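Local coordinates for aerolysin-like protein (Bombina maxima, PDB 6LH8) that belongs to the aerolysin family of pore-forming proteins and probably takes part in modulating endolysosomes, as a pore former or as a regulatory paralog, at residues R42-T47 with S145-E150; I66-K71 with A137-Q142. All blocks are in the same frame, centred on the assembly; numbering follows the deposited sequence.

Overall arrangement
Both contacts draw on the long strand 133-154, which serves the two in turn: its residues 137-142 enter contact 2 and its residues 145-150 enter contact 1. The two centres are about 24 Å apart and fall on opposite sides of the chain's centre, a spacing that suits the elongated, strand-rich and helix-free build of an aerolysin-like chain. Contact 1 joins strand 133-154 to its sheet neighbour, strand 41-53, at the surface. Contact 2 instead brings in strand 65-68, a member of a separate two-stranded sheet, and is buried. Along the sequence, the segments of contact 2 lie between those of contact 1. Both contacts are structural packing, and residues of the two make no further touch.

Contact 1 of 2, residues R42-T47 with S145-E150; sequences RHFDRT and SGINAE
Phe44 and Ile147 meet at about a right angle, the isoleucine placing a single methyl over one face of the phenyl ring. Ile147 CD1 stands 3.5 Å from the Phe44 ring centroid and 18° off the ring normal, a CH-pi contact displaced toward CG. An extended second torsion (chi2 176°) carries CD1 far enough from the Ile147 backbone to reach the ring. The other pair is flat on flat: the guanidinium of Arg46 lies over the peptide link between Ser145 and Gly146, with Arg46 CZ 3.4 Å from Gly146 N. With CG anti to the backbone N (chi1 170°) and the chain extended on to NE, Arg46 reaches across to that peptide. Its NE bonds to Gln144 O, which helps to fix the group. Ser145 OG donates to Gly146 O at 2.8 Å and also bonds to Asn118 N, steadying the peptide beneath the guanidinium. No hydrogen bond joins the two segments; side chains make the contact, and strand 133-154 is broken by a bulge or short loop. On its other side strand 41-53 pairs with strand 90-100, whose Asp97 accepts from Ile147 N, while Phe44 packs on Val22 of strand 4-28.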
# COMPACT_ATOMS: atom_id res chain seq x y z
N ARG A 42 -13.68 13.47 3.51
CA ARG A 42 -12.30 13.60 3.96
C ARG A 42 -11.38 13.01 2.91
O ARG A 42 -11.74 12.04 2.23
CB ARG A 42 -12.08 12.90 5.31
CG ARG A 42 -11.17 13.69 6.20
CD ARG A 42 -11.20 13.21 7.63
NE ARG A 42 -9.82 13.08 8.06
CZ ARG A 42 -9.44 12.80 9.29
NH1 ARG A 42 -10.35 12.63 10.25
NH2 ARG A 42 -8.16 12.70 9.56
N HIS A 43 -10.20 13.60 2.75
CA HIS A 43 -9.25 13.19 1.73
C HIS A 43 -8.00 12.66 2.42
O HIS A 43 -7.46 13.31 3.31
CB HIS A 43 -8.89 14.37 0.81
CG HIS A 43 -10.09 15.03 0.21
ND1 HIS A 43 -10.48 14.82 -1.10
CD2 HIS A 43 -10.99 15.90 0.73
CE1 HIS A 43 -11.56 15.54 -1.36
NE2 HIS A 43 -11.90 16.20 -0.26
N PHE A 44 -7.56 11.47 2.00
CA PHE A 44 -6.40 10.82 2.59
C PHE A 44 -5.42 10.42 1.50
O PHE A 44 -5.80 10.11 0.37
CB PHE A 44 -6.79 9.55 3.37
CG PHE A 44 -7.77 9.79 4.48
CD1 PHE A 44 -9.13 9.74 4.24
CD2 PHE A 44 -7.33 9.99 5.77
CE1 PHE A 44 -10.03 9.93 5.28
CE2 PHE A 44 -8.21 10.17 6.81
CZ PHE A 44 -9.56 10.14 6.57
N ASP A 45 -4.14 10.41 1.86
CA ASP A 45 -3.15 9.81 0.99
C ASP A 45 -3.13 8.30 1.22
O ASP A 45 -3.20 7.84 2.37
CB ASP A 45 -1.77 10.39 1.27
CG ASP A 45 -1.60 11.78 0.68
OD1 ASP A 45 -2.48 12.22 -0.09
OD2 ASP A 45 -0.58 12.42 1.00
N ARG A 46 -3.07 7.54 0.13
CA ARG A 46 -3.00 6.09 0.16
C ARG A 46 -1.77 5.67 -0.65
O ARG A 46 -1.58 6.15 -1.77
CB ARG A 46 -4.27 5.46 -0.41
CG ARG A 46 -4.16 3.96 -0.63
CD ARG A 46 -5.45 3.40 -1.21
NE ARG A 46 -5.39 1.96 -1.39
CZ ARG A 46 -6.22 1.27 -2.15
NH1 ARG A 46 -7.18 1.91 -2.80
NH2 ARG A 46 -6.10 -0.05 -2.26
N THR A 47 -0.92 4.82 -0.07
CA THR A 47 0.31 4.46 -0.74
C THR A 47 0.50 2.96 -0.79
O THR A 47 -0.02 2.21 0.06
CB THR A 47 1.54 5.07 -0.06
OG1 THR A 47 1.64 4.54 1.26
CG2 THR A 47 1.43 6.59 -0.00
N SER A 145 -4.84 -0.26 2.10
CA SER A 145 -6.13 -0.36 1.45
C SER A 145 -6.86 0.99 1.48
O SER A 145 -6.42 1.95 2.10
CB SER A 145 -6.99 -1.41 2.13
OG SER A 145 -7.58 -0.88 3.31
N GLY A 146 -8.00 1.03 0.78
CA GLY A 146 -8.92 2.14 0.96
C GLY A 146 -9.47 2.19 2.37
O GLY A 146 -9.50 1.20 3.10
N ILE A 147 -9.89 3.38 2.76
CA ILE A 147 -10.34 3.63 4.12
C ILE A 147 -11.84 3.35 4.22
O ILE A 147 -12.62 3.73 3.34
CB ILE A 147 -10.00 5.07 4.54
CG1 ILE A 147 -8.51 5.13 4.90
CG2 ILE A 147 -10.89 5.54 5.70
CD1 ILE A 147 -8.03 6.49 5.23
N ASN A 148 -12.23 2.69 5.30
CA ASN A 148 -13.63 2.50 5.65
C ASN A 148 -14.03 3.47 6.76
O ASN A 148 -13.28 3.66 7.72
CB ASN A 148 -13.89 1.07 6.11
CG ASN A 148 -15.32 0.87 6.55
OD1 ASN A 148 -15.65 0.94 7.74
ND2 ASN A 148 -16.21 0.67 5.57
N ALA A 149 -15.22 4.06 6.63
CA ALA A 149 -15.80 4.91 7.66
C ALA A 149 -16.95 4.17 8.32
O ALA A 149 -17.94 3.82 7.65
CB ALA A 149 -16.30 6.23 7.07
N GLU A 150 -16.83 3.91 9.62
CA GLU A 150 -17.90 3.31 10.39
C GLU A 150 -18.56 4.40 11.22
O GLU A 150 -17.89 5.07 12.01
CB GLU A 150 -17.37 2.18 11.29
CG GLU A 150 -18.46 1.50 12.11
CD GLU A 150 -17.93 0.44 13.05
OE1 GLU A 150 -16.85 0.65 13.65
OE2 GLU A 150 -18.59 -0.61 13.21

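Contact 2 of 2, residues I66-K71 with A137-Q142; sequences IQLEPK and ATYICQ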
# COMPACT_ATOMS: atom_id res chain seq x y z
N ILE A 66 16.01 -4.04 -13.20
CA ILE A 66 15.16 -5.14 -12.77
C ILE A 66 13.73 -4.66 -12.88
O ILE A 66 13.26 -3.87 -12.04
CB ILE A 66 15.47 -5.60 -11.34
CG1 ILE A 66 16.94 -6.04 -11.22
CG2 ILE A 66 14.51 -6.69 -10.89
CD1 ILE A 66 17.49 -5.97 -9.80
N GLN A 67 13.03 -5.12 -13.91
CA GLN A 67 11.63 -4.76 -14.16
C GLN A 67 10.72 -5.85 -13.62
O GLN A 67 10.87 -7.02 -13.97
CB GLN A 67 11.36 -4.57 -15.65
CG GLN A 67 11.88 -3.29 -16.22
CD GLN A 67 11.29 -2.97 -17.58
OE1 GLN A 67 11.60 -1.95 -18.19
NE2 GLN A 67 10.42 -3.85 -18.06
N LEU A 68 9.74 -5.47 -12.80
CA LEU A 68 8.74 -6.44 -12.38
C LEU A 68 7.37 -5.78 -12.31
O LEU A 68 7.24 -4.56 -12.26
CB LEU A 68 9.09 -7.12 -11.05
CG LEU A 68 9.25 -6.38 -9.73
CD1 LEU A 68 7.91 -6.06 -9.08
CD2 LEU A 68 10.07 -7.27 -8.79
N GLU A 69 6.35 -6.64 -12.32
CA GLU A 69 4.96 -6.23 -12.28
C GLU A 69 4.33 -6.69 -10.97
O GLU A 69 4.04 -7.88 -10.81
CB GLU A 69 4.20 -6.81 -13.48
CG GLU A 69 4.79 -6.37 -14.80
CD GLU A 69 4.03 -6.92 -15.97
OE1 GLU A 69 2.81 -6.63 -16.06
OE2 GLU A 69 4.63 -7.64 -16.79
N PRO A 70 4.14 -5.80 -10.01
CA PRO A 70 3.58 -6.20 -8.72
C PRO A 70 2.14 -6.68 -8.86
O PRO A 70 1.47 -6.44 -9.86
CB PRO A 70 3.64 -4.92 -7.88
CG PRO A 70 4.62 -4.04 -8.58
CD PRO A 70 4.51 -4.37 -10.03
N LYS A 71 1.68 -7.37 -7.81
CA LYS A 71 0.27 -7.75 -7.71
C LYS A 71 -0.61 -6.58 -7.28
O LYS A 71 -1.72 -6.41 -7.80
CB LYS A 71 0.08 -8.91 -6.73
CG LYS A 71 0.89 -10.17 -7.03
CD LYS A 71 0.28 -11.42 -6.38
CE LYS A 71 0.01 -11.22 -4.89
NZ LYS A 71 -0.13 -12.53 -4.17
N ALA A 137 16.58 -12.51 -5.62
CA ALA A 137 16.35 -11.33 -4.81
C ALA A 137 15.06 -11.50 -4.02
O ALA A 137 14.38 -12.53 -4.11
CB ALA A 137 16.32 -10.08 -5.70
N THR A 138 14.71 -10.50 -3.22
CA THR A 138 13.46 -10.51 -2.46
C THR A 138 12.70 -9.22 -2.70
O THR A 138 13.25 -8.12 -2.52
CB THR A 138 13.71 -10.68 -0.95
OG1 THR A 138 14.39 -11.92 -0.72
CG2 THR A 138 12.38 -10.71 -0.21
N TYR A 139 11.45 -9.35 -3.12
CA TYR A 139 10.55 -8.23 -3.36
C TYR A 139 9.70 -8.03 -2.11
O TYR A 139 9.27 -9.00 -1.49
CB TYR A 139 9.65 -8.52 -4.58
CG TYR A 139 8.41 -7.65 -4.64
CD1 TYR A 139 8.47 -6.33 -5.11
CD2 TYR A 139 7.17 -8.14 -4.23
CE1 TYR A 139 7.32 -5.53 -5.16
CE2 TYR A 139 6.02 -7.35 -4.28
CZ TYR A 139 6.10 -6.05 -4.75
OH TYR A 139 4.96 -5.26 -4.80
N ILE A 140 9.49 -6.77 -1.73
CA ILE A 140 8.69 -6.42 -0.56
C ILE A 140 7.65 -5.39 -0.99
O ILE A 140 7.97 -4.40 -1.66
CB ILE A 140 9.56 -5.85 0.58
CG1 ILE A 140 10.67 -6.82 0.99
CG2 ILE A 140 8.69 -5.50 1.78
CD1 ILE A 140 11.77 -6.17 1.83
N CYS A 141 6.40 -5.64 -0.60
CA CYS A 141 5.27 -4.76 -0.87
C CYS A 141 4.69 -4.28 0.46
O CYS A 141 4.28 -5.09 1.28
CB CYS A 141 4.18 -5.49 -1.66
SG CYS A 141 2.84 -4.37 -2.13
N GLN A 142 4.69 -2.98 0.68
CA GLN A 142 4.04 -2.37 1.85
C GLN A 142 2.81 -1.65 1.33
O GLN A 142 2.93 -0.57 0.74
CB GLN A 142 4.98 -1.42 2.57
CG GLN A 142 6.07 -2.12 3.34
CD GLN A 142 7.44 -1.57 3.05
OE1 GLN A 142 7.64 -0.74 2.15
NE2 GLN A 142 8.42 -2.03 3.82
O HOH W 1 2.50 -6.77 -5.10
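Leu68, the last residue of strand 65-68, begins the contact by setting both methyl branches obliquely against the CD1 and CE1 atoms of the Tyr139 ring. Leu68 CD1 lies 4.0 Å from Tyr139 CE1 and about as far from Tyr139 CD1, while Leu68 CD2 stays near Tyr139 CD1 at 4.1 Å. Leu68 CG sits between the backbone N and the carbonyl carbon (chi1 61°), a less common choice that turns the branched end to the tyrosine. The same leucine also packs on Val5 and Val7 of strand 4-28. The chain then leaves the strand, and Pro70 takes over at the far end of the tyrosine. Its ring crosses the Tyr139 side chain at about a right angle, with Pro70 CB 3.4 Å from Tyr139 OH and 4.1 Å from Tyr139 CZ. At Lys71 the link becomes polar and indirect: a water lies 2.9 Å from Tyr139 OH and accepts a weak hydrogen bond from Lys71 N, while the lysine side chain leads away to a salt bridge with Glu12. Tyr139 reaches Leu68 and Pro70, and through the water the backbone of Lys71, because its CG is anti to the backbone N (chi1 161°), which sends the ring outward from strand 133-154 to the short strand.

The chemistry is thus divided along one side chain. Carbon contacts hold the buried ring between the two sheets, whereas the hydroxyl is satisfied by His50 ND1 of strand 41-53 and by the water, so that hydrogen bonds as well as packing probably help to set its position.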